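Local atomic coordinates of saframycin Mx1 synthetase B (Legionella pneumophila subsp. pneumophila, PDB entry 3KXW), a protein that belongs to the AMP-binding (ANL) enzyme family and holds 5'-O-[(S)-(dodecanoyloxy)(hydroxy)phosphoryl]adenosine in a pocket of its structure. Residues G89-P94 with N167-L172; V383-P388 with G400-Q405. All coordinates share one frame; numbering follows the deposited sequence.

Contact 1 of 2, residues G89-P94 with N167-L172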
# COMPACT_ATOMS: atom_id res chain seq x y z
N GLY A 89 5.80 11.62 21.95
CA GLY A 89 4.64 12.43 21.62
C GLY A 89 4.81 13.21 20.33
O GLY A 89 4.05 14.15 20.05
N CYS A 90 5.80 12.83 19.53
CA CYS A 90 6.03 13.47 18.24
C CYS A 90 5.22 12.79 17.14
O CYS A 90 4.83 11.63 17.29
CB CYS A 90 7.53 13.45 17.90
SG CYS A 90 8.55 14.42 19.08
N ILE A 91 4.94 13.54 16.08
CA ILE A 91 4.16 13.05 14.96
C ILE A 91 5.13 12.41 13.95
O ILE A 91 5.93 13.10 13.33
CB ILE A 91 3.36 14.18 14.31
CG1 ILE A 91 2.37 14.79 15.33
CG2 ILE A 91 2.61 13.69 13.02
CD1 ILE A 91 1.54 15.91 14.77
N ALA A 92 5.06 11.09 13.79
CA ALA A 92 5.97 10.40 12.89
C ALA A 92 5.60 10.70 11.45
O ALA A 92 4.42 10.69 11.11
CB ALA A 92 5.97 8.88 13.15
N VAL A 93 6.61 10.94 10.60
CA VAL A 93 6.37 11.16 9.18
C VAL A 93 7.30 10.28 8.34
O VAL A 93 8.41 10.68 7.98
CB VAL A 93 6.54 12.66 8.76
CG1 VAL A 93 6.16 12.84 7.28
CG2 VAL A 93 5.69 13.59 9.67
N PRO A 94 6.85 9.06 8.03
CA PRO A 94 7.63 8.11 7.25
C PRO A 94 7.73 8.46 5.76
O PRO A 94 6.70 8.80 5.16
CB PRO A 94 6.84 6.80 7.38
CG PRO A 94 5.98 6.96 8.55
CD PRO A 94 5.64 8.45 8.59
N ASN A 167 -7.00 12.14 21.25
CA ASN A 167 -7.16 12.89 20.01
C ASN A 167 -5.88 13.47 19.44
O ASN A 167 -5.88 13.99 18.34
CB ASN A 167 -8.21 13.98 20.17
CG ASN A 167 -9.61 13.43 20.08
OD1 ASN A 167 -9.86 12.45 19.36
ND2 ASN A 167 -10.53 14.06 20.79
N ASP A 168 -4.78 13.36 20.19
CA ASP A 168 -3.49 13.80 19.70
C ASP A 168 -3.11 13.05 18.42
O ASP A 168 -3.32 11.85 18.33
CB ASP A 168 -2.39 13.53 20.72
CG ASP A 168 -2.45 14.45 21.95
OD1 ASP A 168 -3.19 15.45 21.93
OD2 ASP A 168 -1.73 14.15 22.92
N ILE A 169 -2.50 13.73 17.47
CA ILE A 169 -2.03 13.06 16.26
C ILE A 169 -0.81 12.20 16.55
O ILE A 169 0.13 12.66 17.22
CB ILE A 169 -1.70 14.12 15.17
CG1 ILE A 169 -2.92 15.01 14.92
CG2 ILE A 169 -1.19 13.46 13.90
CD1 ILE A 169 -4.25 14.27 14.75
N ALA A 170 -0.82 10.95 16.08
CA ALA A 170 0.27 10.02 16.26
C ALA A 170 1.23 10.02 15.07
O ALA A 170 2.46 10.01 15.25
CB ALA A 170 -0.29 8.60 16.47
N PHE A 171 0.69 10.07 13.85
CA PHE A 171 1.56 10.08 12.67
C PHE A 171 0.86 10.61 11.45
O PHE A 171 -0.36 10.68 11.41
CB PHE A 171 2.12 8.68 12.38
CG PHE A 171 1.10 7.66 11.99
CD1 PHE A 171 0.93 7.26 10.66
CD2 PHE A 171 0.34 7.02 12.96
CE1 PHE A 171 -0.02 6.26 10.31
CE2 PHE A 171 -0.60 6.04 12.61
CZ PHE A 171 -0.77 5.67 11.29
N LEU A 172 1.63 11.02 10.46
CA LEU A 172 1.06 11.40 9.19
C LEU A 172 1.26 10.27 8.20
O LEU A 172 2.37 9.81 8.02
CB LEU A 172 1.74 12.65 8.65
CG LEU A 172 1.63 13.90 9.50
CD1 LEU A 172 2.23 15.11 8.75
CD2 LEU A 172 0.19 14.18 9.91
O HOH W 1 3.80 9.01 5.47
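Ala92 is gripped through both its backbone N and O by Ala170 and Leu172, which flank Phe171 in sequence. Its N donates to Ala170 O at 3.2 Å, and its O accepts from Leu172 N at 2.9 Å, almost in line with the carbonyl. A weaker CA-H...O contact runs from Ile91 CA to the same Ala170 O, and a water donates to both Pro94 O and Leu172 O, carrying the pairing on past the direct bonds. Apolar contacts gather round Ile91. With CG1 beside its backbone N (chi1 -60°), its branches part: CD1 meets Ile169 CB at 3.7 Å, while CG2 packs on Leu172 CG at 3.7 Å. Val93 and Leu172 lie alongside, CG2 to CD1 3.9 Å, and Trp414 touches both Ile91 and Leu172 from a loop. Across the strands Ala92 CB meets Phe171 CB at 3.9 Å; the Phe171 ring leads off to an edge-to-face contact with Phe82 of helix 76-87. Segments 91-94 and 169-172 run 12° from parallel and share a single bridge, between Ala92 and Phe171. Strand 91-95, at the margin of its mixed sheet, is thus joined to the 169-174/184-188 hairpin, where Ala170 and Phe171 facing Val187 form a classic beta bulge.

Contact 2 of 2, residues V383-P388 with G400-Q405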
# COMPACT_ATOMS: atom_id res chain seq x y z
N VAL A 383 -20.69 2.38 6.57
CA VAL A 383 -20.57 2.73 5.15
C VAL A 383 -21.94 3.15 4.61
O VAL A 383 -22.92 2.43 4.77
CB VAL A 383 -20.08 1.53 4.30
CG1 VAL A 383 -20.29 1.79 2.80
CG2 VAL A 383 -18.63 1.22 4.60
N LYS A 384 -22.02 4.33 4.01
CA LYS A 384 -23.22 4.75 3.28
C LYS A 384 -22.91 5.00 1.81
O LYS A 384 -21.83 5.48 1.47
CB LYS A 384 -23.83 6.02 3.90
CG LYS A 384 -24.61 5.73 5.16
CD LYS A 384 -25.34 6.98 5.63
CE LYS A 384 -26.08 6.74 6.95
NZ LYS A 384 -26.80 5.45 6.91
N ILE A 385 -23.84 4.67 0.93
CA ILE A 385 -23.68 4.96 -0.48
C ILE A 385 -24.52 6.19 -0.76
O ILE A 385 -25.75 6.16 -0.64
CB ILE A 385 -24.13 3.79 -1.40
CG1 ILE A 385 -23.52 2.46 -0.95
CG2 ILE A 385 -23.77 4.08 -2.85
CD1 ILE A 385 -21.96 2.41 -1.08
N ILE A 386 -23.85 7.28 -1.10
CA ILE A 386 -24.47 8.58 -1.25
C ILE A 386 -24.18 9.16 -2.64
O ILE A 386 -23.03 9.15 -3.08
CB ILE A 386 -23.92 9.57 -0.20
CG1 ILE A 386 -24.03 9.02 1.23
CG2 ILE A 386 -24.57 10.94 -0.34
CD1 ILE A 386 -25.47 8.80 1.73
N ASP A 387 -25.21 9.65 -3.33
CA ASP A 387 -25.02 10.33 -4.61
C ASP A 387 -24.12 11.57 -4.43
O ASP A 387 -24.43 12.45 -3.63
CB ASP A 387 -26.39 10.67 -5.22
CG ASP A 387 -26.29 11.29 -6.59
OD1 ASP A 387 -25.62 12.33 -6.74
OD2 ASP A 387 -26.92 10.77 -7.52
N PRO A 388 -22.98 11.62 -5.16
CA PRO A 388 -21.94 12.62 -4.87
C PRO A 388 -22.35 14.03 -5.28
O PRO A 388 -21.74 15.01 -4.86
CB PRO A 388 -20.75 12.19 -5.72
CG PRO A 388 -21.26 11.19 -6.70
CD PRO A 388 -22.62 10.72 -6.27
N GLY A 400 -23.23 4.86 -5.91
CA GLY A 400 -22.98 6.22 -5.45
C GLY A 400 -21.61 6.27 -4.82
O GLY A 400 -20.84 5.31 -4.92
N GLU A 401 -21.30 7.39 -4.18
CA GLU A 401 -20.02 7.53 -3.52
C GLU A 401 -20.01 6.79 -2.19
O GLU A 401 -21.00 6.78 -1.46
CB GLU A 401 -19.62 8.99 -3.33
CG GLU A 401 -18.21 9.14 -2.77
CD GLU A 401 -17.79 10.60 -2.57
OE1 GLU A 401 -18.68 11.48 -2.47
OE2 GLU A 401 -16.58 10.88 -2.49
N ILE A 402 -18.88 6.17 -1.88
CA ILE A 402 -18.73 5.48 -0.63
C ILE A 402 -18.41 6.51 0.43
O ILE A 402 -17.38 7.18 0.36
CB ILE A 402 -17.64 4.39 -0.75
CG1 ILE A 402 -18.11 3.32 -1.75
CG2 ILE A 402 -17.32 3.79 0.64
CD1 ILE A 402 -17.01 2.39 -2.26
N TRP A 403 -19.32 6.69 1.38
CA TRP A 403 -19.10 7.56 2.54
C TRP A 403 -18.88 6.72 3.80
O TRP A 403 -19.54 5.70 4.00
CB TRP A 403 -20.32 8.49 2.75
CG TRP A 403 -20.43 9.59 1.75
CD1 TRP A 403 -19.95 9.59 0.48
CD2 TRP A 403 -21.09 10.86 1.94
NE1 TRP A 403 -20.24 10.79 -0.14
CE2 TRP A 403 -20.95 11.58 0.73
CE3 TRP A 403 -21.79 11.44 3.00
CZ2 TRP A 403 -21.46 12.87 0.57
CZ3 TRP A 403 -22.30 12.72 2.84
CH2 TRP A 403 -22.14 13.42 1.63
N VAL A 404 -17.96 7.16 4.65
CA VAL A 404 -17.55 6.37 5.80
C VAL A 404 -17.66 7.16 7.09
O VAL A 404 -17.38 8.35 7.10
CB VAL A 404 -16.10 5.90 5.63
CG1 VAL A 404 -15.65 5.06 6.82
CG2 VAL A 404 -15.97 5.12 4.32
N GLN A 405 -18.06 6.50 8.17
CA GLN A 405 -18.04 7.11 9.51
C GLN A 405 -17.63 6.12 10.58
O GLN A 405 -18.15 5.00 10.62
CB GLN A 405 -19.42 7.72 9.87
CG GLN A 405 -19.54 8.08 11.36
CD GLN A 405 -20.85 8.80 11.68
OE1 GLN A 405 -21.94 8.27 11.46
NE2 GLN A 405 -20.73 10.01 12.21
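Val383 CG1 lies 4.2 Å from Ile402 CG2, the two side chains crossing at a slant on the face that also holds Ile385 and Val404; Val336 of strand 335-338 touches Val383 and Val404 there. Lys384 follows as a hydrogen-bonded antiparallel pair with Trp403: its N gives a bond to Trp403 O and its O receives one from Trp403 N, both 2.8 Å. Ile385 returns to the first face, where CD1 runs alongside Ile402 and meets CG1 at 4.0 Å, both residues also touching Leu451. Its CG2 presses on Gly400, 3.5 Å from CA, a tight fit against a residue without a side chain. Ile386 pairs with Glu401 by two more backbone bonds; the one from Ile386 N to Glu401 O lies in the carbonyl plane, whereas Glu401 N reaches Ile386 O from above it. On the opposite face the Ile386 side chain crosses that of Trp403 at about a right angle and sits over one face of the indole, CB 3.7 Å from the centre of the five-membered ring and 9° off its normal, a CH-pi contact. CG1, beside the backbone N, lies over CD2 at 3.5 Å, while CG2, anti to that N, extends over the six-membered ring. Beyond the strand, Pro388 CB comes within 3.9 Å of Glu401 OE1. That oxygen also accepts Trp403 NE1 at 2.9 Å, from above the carboxylate plane, and forms a salt bridge with Arg439 NE, outside the two segments; OE2 takes the Gly441 N-H. Three polar partners therefore hold the buried carboxylate, and Arg439 would probably help keep it ionised. The NE1 bond and the Ile386 side chain probably help to set the tilt of the indole, so a polar network and an apolar face meet on one ring.

Contact 1 joins two sheets by parallel pairing, whereas contact 2 is an antiparallel ladder inside one sheet. They do not touch: their centres are about 28 Å apart and their nearest atoms about 13 Å. The chain nevertheless brings them into relation, since Lys411 and Trp414, which pack on contact 1, come within ten residues of the end of 400-405. The Phe171 side chain is about 11 Å and the Ile402 side chain about 8 Å from the bound 5'-O-[(S)-(dodecanoyloxy)(hydroxy)phosphoryl]adenosine, so neither of these side chains touches it. The pocket residues fall between 199 and 456, so both segments of contact 1 precede them in sequence, and contact 2 lies within that span.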